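Local coordinates for synaptic vesicle membrane protein VAT-1 homolog-like (Homo sapiens, PDB 4A27), which probably acts as an oxidoreductase of the quinone oxidoreductase branch of the zinc-containing alcohol dehydrogenase family, at residues Asp114-Val128 against Leu300-Val313. Sequence-based numbering, arbitrary orientation.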
loop_
_atom_site.group_PDB
_atom_site.type_symbol
_atom_site.label_atom_id
_atom_site.label_comp_id
_atom_site.label_asym_id
_atom_site.label_seq_id
_atom_site.Cartn_x
_atom_site.Cartn_y
_atom_site.Cartn_z
ATOM N N ASP A 114 4.911 -34.099 7.435
ATOM C CA ASP A 114 6.093 -34.028 6.578
ATOM C C ASP A 114 7.121 -32.993 7.053
ATOM O O ASP A 114 8.262 -33.026 6.618
ATOM C CB ASP A 114 5.680 -33.647 5.149
ATOM C CG ASP A 114 5.192 -34.820 4.346
ATOM O OD1 ASP A 114 4.976 -35.908 4.924
ATOM O OD2 ASP A 114 5.022 -34.644 3.121
ATOM N N MET A 115 6.686 -32.049 7.882
ATOM C CA MET A 115 7.527 -30.941 8.291
ATOM C C MET A 115 8.302 -31.275 9.582
ATOM O O MET A 115 7.706 -31.571 10.592
ATOM C CB MET A 115 6.660 -29.685 8.458
ATOM C CG MET A 115 7.467 -28.430 8.770
ATOM S SD MET A 115 6.422 -26.956 9.025
ATOM C CE MET A 115 6.055 -26.634 7.293
ATOM N N SER A 116 9.634 -31.207 9.539
ATOM C CA SER A 116 10.465 -31.555 10.673
ATOM C C SER A 116 10.385 -30.404 11.673
ATOM O O SER A 116 9.898 -29.314 11.311
ATOM C CB SER A 116 11.920 -31.695 10.240
ATOM O OG SER A 116 12.407 -30.425 9.881
ATOM N N PHE A 117 10.828 -30.638 12.907
ATOM C CA PHE A 117 10.757 -29.581 13.942
ATOM C C PHE A 117 11.677 -28.408 13.624
ATOM O O PHE A 117 11.328 -27.255 13.918
ATOM C CB PHE A 117 11.072 -30.114 15.347
ATOM C CG PHE A 117 10.026 -31.054 15.873
ATOM C CD1 PHE A 117 8.774 -30.577 16.233
ATOM C CD2 PHE A 117 10.275 -32.413 15.959
ATOM C CE1 PHE A 117 7.791 -31.437 16.705
ATOM C CE2 PHE A 117 9.292 -33.280 16.411
ATOM C CZ PHE A 117 8.050 -32.786 16.785
ATOM N N SER A 118 12.851 -28.693 13.048
ATOM C CA SER A 118 13.803 -27.640 12.682
ATOM C C SER A 118 13.235 -26.758 11.549
ATOM O O SER A 118 13.292 -25.549 11.624
ATOM C CB SER A 118 15.186 -28.205 12.319
ATOM O OG SER A 118 15.101 -29.074 11.216
ATOM N N GLU A 119 12.656 -27.347 10.512
ATOM C CA GLU A 119 11.939 -26.552 9.493
ATOM C C GLU A 119 10.838 -25.671 10.077
ATOM O O GLU A 119 10.640 -24.531 9.621
ATOM C CB GLU A 119 11.254 -27.467 8.484
ATOM C CG GLU A 119 12.038 -27.777 7.265
ATOM C CD GLU A 119 11.217 -28.584 6.252
ATOM O OE1 GLU A 119 10.620 -29.617 6.621
ATOM O OE2 GLU A 119 11.177 -28.185 5.087
ATOM N N ALA A 120 10.058 -26.250 11.011
ATOM C CA ALA A 120 8.906 -25.597 11.580
ATOM C C ALA A 120 9.288 -24.354 12.393
ATOM O O ALA A 120 8.573 -23.360 12.345
ATOM C CB ALA A 120 8.051 -26.596 12.479
ATOM N N ALA A 121 10.410 -24.417 13.106
ATOM C CA ALA A 121 10.899 -23.274 13.893
ATOM C C ALA A 121 11.487 -22.240 12.985
ATOM O O ALA A 121 11.832 -21.164 13.427
ATOM C CB ALA A 121 11.991 -23.716 14.900
ATOM N N ALA A 122 11.760 -22.646 11.745
ATOM C CA ALA A 122 12.253 -21.739 10.729
ATOM C C ALA A 122 11.162 -21.061 9.944
ATOM O O ALA A 122 11.462 -20.245 9.068
ATOM C CB ALA A 122 13.121 -22.512 9.770
ATOM N N PHE A 123 9.923 -21.504 10.142
ATOM C CA PHE A 123 8.800 -21.191 9.244
ATOM C C PHE A 123 8.056 -19.838 9.574
ATOM O O PHE A 123 8.084 -18.918 8.764
ATOM C CB PHE A 123 7.831 -22.362 9.275
ATOM C CG PHE A 123 6.851 -22.379 8.172
ATOM C CD1 PHE A 123 7.226 -22.817 6.912
ATOM C CD2 PHE A 123 5.544 -21.953 8.368
ATOM C CE1 PHE A 123 6.307 -22.845 5.863
ATOM C CE2 PHE A 123 4.615 -21.986 7.312
ATOM C CZ PHE A 123 5.009 -22.441 6.065
ATOM N N PRO A 124 7.450 -19.705 10.778
ATOM C CA PRO A 124 6.517 -18.597 11.068
ATOM C C PRO A 124 7.034 -17.171 10.943
ATOM O O PRO A 124 6.441 -16.383 10.228
ATOM C CB PRO A 124 6.079 -18.837 12.533
ATOM C CG PRO A 124 6.806 -20.000 13.002
ATOM C CD PRO A 124 7.839 -20.404 12.019
ATOM N N MET A 125 8.109 -16.810 11.627
ATOM C CA MET A 125 8.571 -15.427 11.545
ATOM C C MET A 125 8.861 -15.031 10.105
ATOM O O MET A 125 8.303 -14.039 9.612
ATOM C CB MET A 125 9.795 -15.186 12.423
ATOM C CG MET A 125 9.489 -15.122 13.929
ATOM S SD MET A 125 8.680 -13.578 14.431
ATOM C CE MET A 125 10.172 -12.574 14.620
ATOM N N ASN A 126 9.745 -15.788 9.442
ATOM C CA ASN A 126 10.217 -15.393 8.129
ATOM C C ASN A 126 9.110 -15.424 7.092
ATOM O O ASN A 126 8.965 -14.459 6.301
ATOM C CB ASN A 126 11.417 -16.206 7.659
ATOM C CG ASN A 126 12.684 -15.957 8.487
ATOM O OD1 ASN A 126 12.780 -14.993 9.225
ATOM N ND2 ASN A 126 13.659 -16.838 8.353
ATOM N N PHE A 127 8.333 -16.503 7.053
ATOM C CA PHE A 127 7.361 -16.639 5.989
ATOM C C PHE A 127 6.114 -15.774 6.196
ATOM O O PHE A 127 5.563 -15.250 5.217
ATOM C CB PHE A 127 7.005 -18.097 5.698
ATOM C CG PHE A 127 8.043 -18.796 4.860
ATOM C CD1 PHE A 127 9.214 -19.277 5.444
ATOM C CD2 PHE A 127 7.871 -18.927 3.482
ATOM C CE1 PHE A 127 10.211 -19.876 4.658
ATOM C CE2 PHE A 127 8.861 -19.537 2.687
ATOM C CZ PHE A 127 10.029 -20.015 3.296
ATOM N N VAL A 128 5.677 -15.580 7.444
ATOM C CA VAL A 128 4.543 -14.703 7.672
ATOM C C VAL A 128 4.975 -13.259 7.329
ATOM O O VAL A 128 4.230 -12.515 6.730
ATOM C CB VAL A 128 3.969 -14.804 9.135
ATOM C CG1 VAL A 128 2.937 -13.771 9.377
ATOM C CG2 VAL A 128 3.356 -16.210 9.409
ATOM N N LEU A 300 0.137 -20.146 3.926
ATOM C CA LEU A 300 1.557 -20.634 3.880
ATOM C C LEU A 300 1.623 -22.184 3.955
ATOM O O LEU A 300 2.388 -22.813 3.224
ATOM C CB LEU A 300 2.407 -20.012 4.969
ATOM C CG LEU A 300 2.658 -18.515 4.822
ATOM C CD1 LEU A 300 3.280 -17.923 6.048
ATOM C CD2 LEU A 300 3.623 -18.255 3.550
ATOM N N ILE A 301 0.796 -22.805 4.802
ATOM C CA ILE A 301 0.850 -24.265 4.965
ATOM C C ILE A 301 0.323 -24.971 3.711
ATOM O O ILE A 301 0.862 -26.026 3.302
ATOM C CB ILE A 301 0.125 -24.739 6.243
ATOM C CG1 ILE A 301 0.947 -24.433 7.493
ATOM C CG2 ILE A 301 -0.071 -26.263 6.245
ATOM C CD1 ILE A 301 0.152 -24.726 8.785
ATOM N N GLY A 302 -0.712 -24.385 3.096
ATOM C CA GLY A 302 -1.222 -24.872 1.797
ATOM C C GLY A 302 -0.131 -24.866 0.735
ATOM O O GLY A 302 0.077 -25.867 0.087
ATOM N N LEU A 303 0.626 -23.764 0.634
ATOM C CA LEU A 303 1.758 -23.685 -0.279
ATOM C C LEU A 303 2.850 -24.713 0.068
ATOM O O LEU A 303 3.373 -25.390 -0.833
ATOM C CB LEU A 303 2.362 -22.251 -0.295
ATOM C CG LEU A 303 1.468 -21.175 -0.922
ATOM C CD1 LEU A 303 2.115 -19.776 -0.799
ATOM C CD2 LEU A 303 1.160 -21.498 -2.398
ATOM N N TYR A 304 3.208 -24.838 1.356
ATOM C CA TYR A 304 4.194 -25.843 1.767
ATOM C C TYR A 304 3.808 -27.282 1.307
ATOM O O TYR A 304 4.643 -28.052 0.810
ATOM C CB TYR A 304 4.361 -25.853 3.262
ATOM C CG TYR A 304 5.318 -26.906 3.748
ATOM C CD1 TYR A 304 6.686 -26.649 3.818
ATOM C CD2 TYR A 304 4.864 -28.154 4.150
ATOM C CE1 TYR A 304 7.576 -27.591 4.272
ATOM C CE2 TYR A 304 5.762 -29.120 4.616
ATOM C CZ TYR A 304 7.112 -28.806 4.679
ATOM O OH TYR A 304 8.032 -29.697 5.124
ATOM N N ASN A 305 2.549 -27.626 1.514
ATOM C CA ASN A 305 2.006 -28.953 1.116
ATOM C C ASN A 305 1.970 -29.204 -0.394
ATOM O O ASN A 305 2.073 -30.337 -0.834
ATOM C CB ASN A 305 0.610 -29.127 1.707
ATOM C CG ASN A 305 0.642 -29.320 3.247
ATOM O OD1 ASN A 305 1.677 -29.609 3.823
ATOM N ND2 ASN A 305 -0.485 -29.110 3.898
ATOM N N GLN A 306 1.789 -28.149 -1.174
ATOM C CA GLN A 306 1.917 -28.224 -2.610
ATOM C C GLN A 306 3.378 -28.128 -3.066
ATOM O O GLN A 306 3.649 -28.101 -4.274
ATOM C CB GLN A 306 1.114 -27.103 -3.266
ATOM C CG GLN A 306 -0.386 -27.197 -3.063
ATOM C CD GLN A 306 -1.122 -25.946 -3.572
ATOM O OE1 GLN A 306 -0.524 -24.897 -3.776
ATOM N NE2 GLN A 306 -2.423 -26.069 -3.780
ATOM N N LYS A 307 4.313 -28.060 -2.114
ATOM C CA LYS A 307 5.759 -28.067 -2.407
ATOM C C LYS A 307 6.186 -26.835 -3.154
ATOM O O LYS A 307 7.176 -26.855 -3.858
ATOM C CB LYS A 307 6.178 -29.311 -3.215
ATOM C CG LYS A 307 5.600 -30.622 -2.719
ATOM C CD LYS A 307 6.228 -31.024 -1.397
ATOM C CE LYS A 307 5.725 -32.361 -0.940
ATOM N NZ LYS A 307 6.439 -32.743 0.303
ATOM N N LYS A 308 5.469 -25.743 -2.960
ATOM C CA LYS A 308 5.850 -24.470 -3.550
ATOM C C LYS A 308 6.748 -23.613 -2.683
ATOM O O LYS A 308 7.369 -22.705 -3.184
ATOM C CB LYS A 308 4.613 -23.685 -3.922
ATOM C CG LYS A 308 3.902 -24.321 -5.158
ATOM C CD LYS A 308 2.496 -23.795 -5.317
ATOM C CE LYS A 308 1.812 -24.343 -6.636
ATOM N NZ LYS A 308 2.040 -23.390 -7.751
ATOM N N ILE A 309 6.799 -23.877 -1.387
ATOM C CA ILE A 309 7.736 -23.192 -0.525
ATOM C C ILE A 309 8.367 -24.191 0.456
ATOM O O ILE A 309 7.799 -25.234 0.730
ATOM C CB ILE A 309 7.081 -22.030 0.271
ATOM C CG1 ILE A 309 5.977 -22.523 1.194
ATOM C CG2 ILE A 309 6.543 -20.870 -0.641
ATOM C CD1 ILE A 309 5.590 -21.436 2.233
ATOM N N LYS A 310 9.531 -23.830 0.992
ATOM C CA LYS A 310 10.293 -24.659 1.899
ATOM C C LYS A 310 11.348 -23.792 2.609
ATOM O O LYS A 310 12.196 -23.175 1.966
ATOM C CB LYS A 310 10.967 -25.800 1.127
ATOM C CG LYS A 310 11.850 -26.712 1.976
ATOM C CD LYS A 310 12.327 -27.940 1.180
ATOM C CE LYS A 310 12.759 -29.102 2.092
ATOM N NZ LYS A 310 11.600 -29.854 2.668
ATOM N N PRO A 311 11.297 -23.743 3.928
ATOM C CA PRO A 311 12.263 -22.954 4.672
ATOM C C PRO A 311 13.695 -23.405 4.392
ATOM O O PRO A 311 13.948 -24.582 4.215
ATOM C CB PRO A 311 11.847 -23.164 6.135
ATOM C CG PRO A 311 10.535 -23.842 6.116
ATOM C CD PRO A 311 10.305 -24.421 4.793
ATOM N N VAL A 312 14.605 -22.445 4.308
ATOM C CA VAL A 312 16.024 -22.686 4.040
ATOM C C VAL A 312 16.677 -22.553 5.394
ATOM O O VAL A 312 16.574 -21.494 6.016
ATOM C CB VAL A 312 16.635 -21.630 3.106
ATOM C CG1 VAL A 312 18.185 -21.775 3.019
ATOM C CG2 VAL A 312 16.056 -21.749 1.665
ATOM N N VAL A 313 17.275 -23.641 5.880
ATOM C CA VAL A 313 17.883 -23.700 7.203
ATOM C C VAL A 313 19.404 -23.569 7.047
ATOM O O VAL A 313 20.029 -24.322 6.339
ATOM C CB VAL A 313 17.522 -24.973 7.940
ATOM C CG1 VAL A 313 18.203 -24.997 9.320
ATOM C CG2 VAL A 313 15.976 -25.100 8.111
#
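P311 touches two phenylalanine rings, F123 and F127, and shows how a single proline can serve two aromatic neighbours with different atoms. Its CG meets the edge of the F123 ring, 3.6 Å from CD1 and near the ring plane, and its CA and CB pack against CE1 of F127, with CA 3.7 Å away. F123 keeps CG anti to its backbone N (chi1 -164°), a setting that carries the ring across to helix 290-305, where its CZ lies 3.7 Å from CB of L300. F127, four residues on, runs past I309 in the opposite direction, with CD2 of F127 3.6 Å from CD1 of I309, while L300 sends its own CD1 against CB of F127 and CG2 of V128. In the medium-chain dehydrogenase fold, this buried packing joins the start of helix 124-137 to helix 290-305 and to the chain leading into strand 313-317, which pairs with strand 337-341 in the same sheet as strand 67-75. Polar contacts border it. E119 divides its carboxylate: OE1 accepts from OH of Y304 and OE2 from NZ of K310, each at 3.0 Å and from above the carboxylate plane, the second bond being a salt bridge. E119 also forms a capping box with S116: its N donates to S116 OG, and OE1 takes a weak bond from S116 N. Over the Y304 ring, the M115 methyl CE sits 3.3 Å from the centroid, only 4° off the normal, a CH-pi contact; the chain bends at chi3 (-77°), which turns the methyl onto the ring.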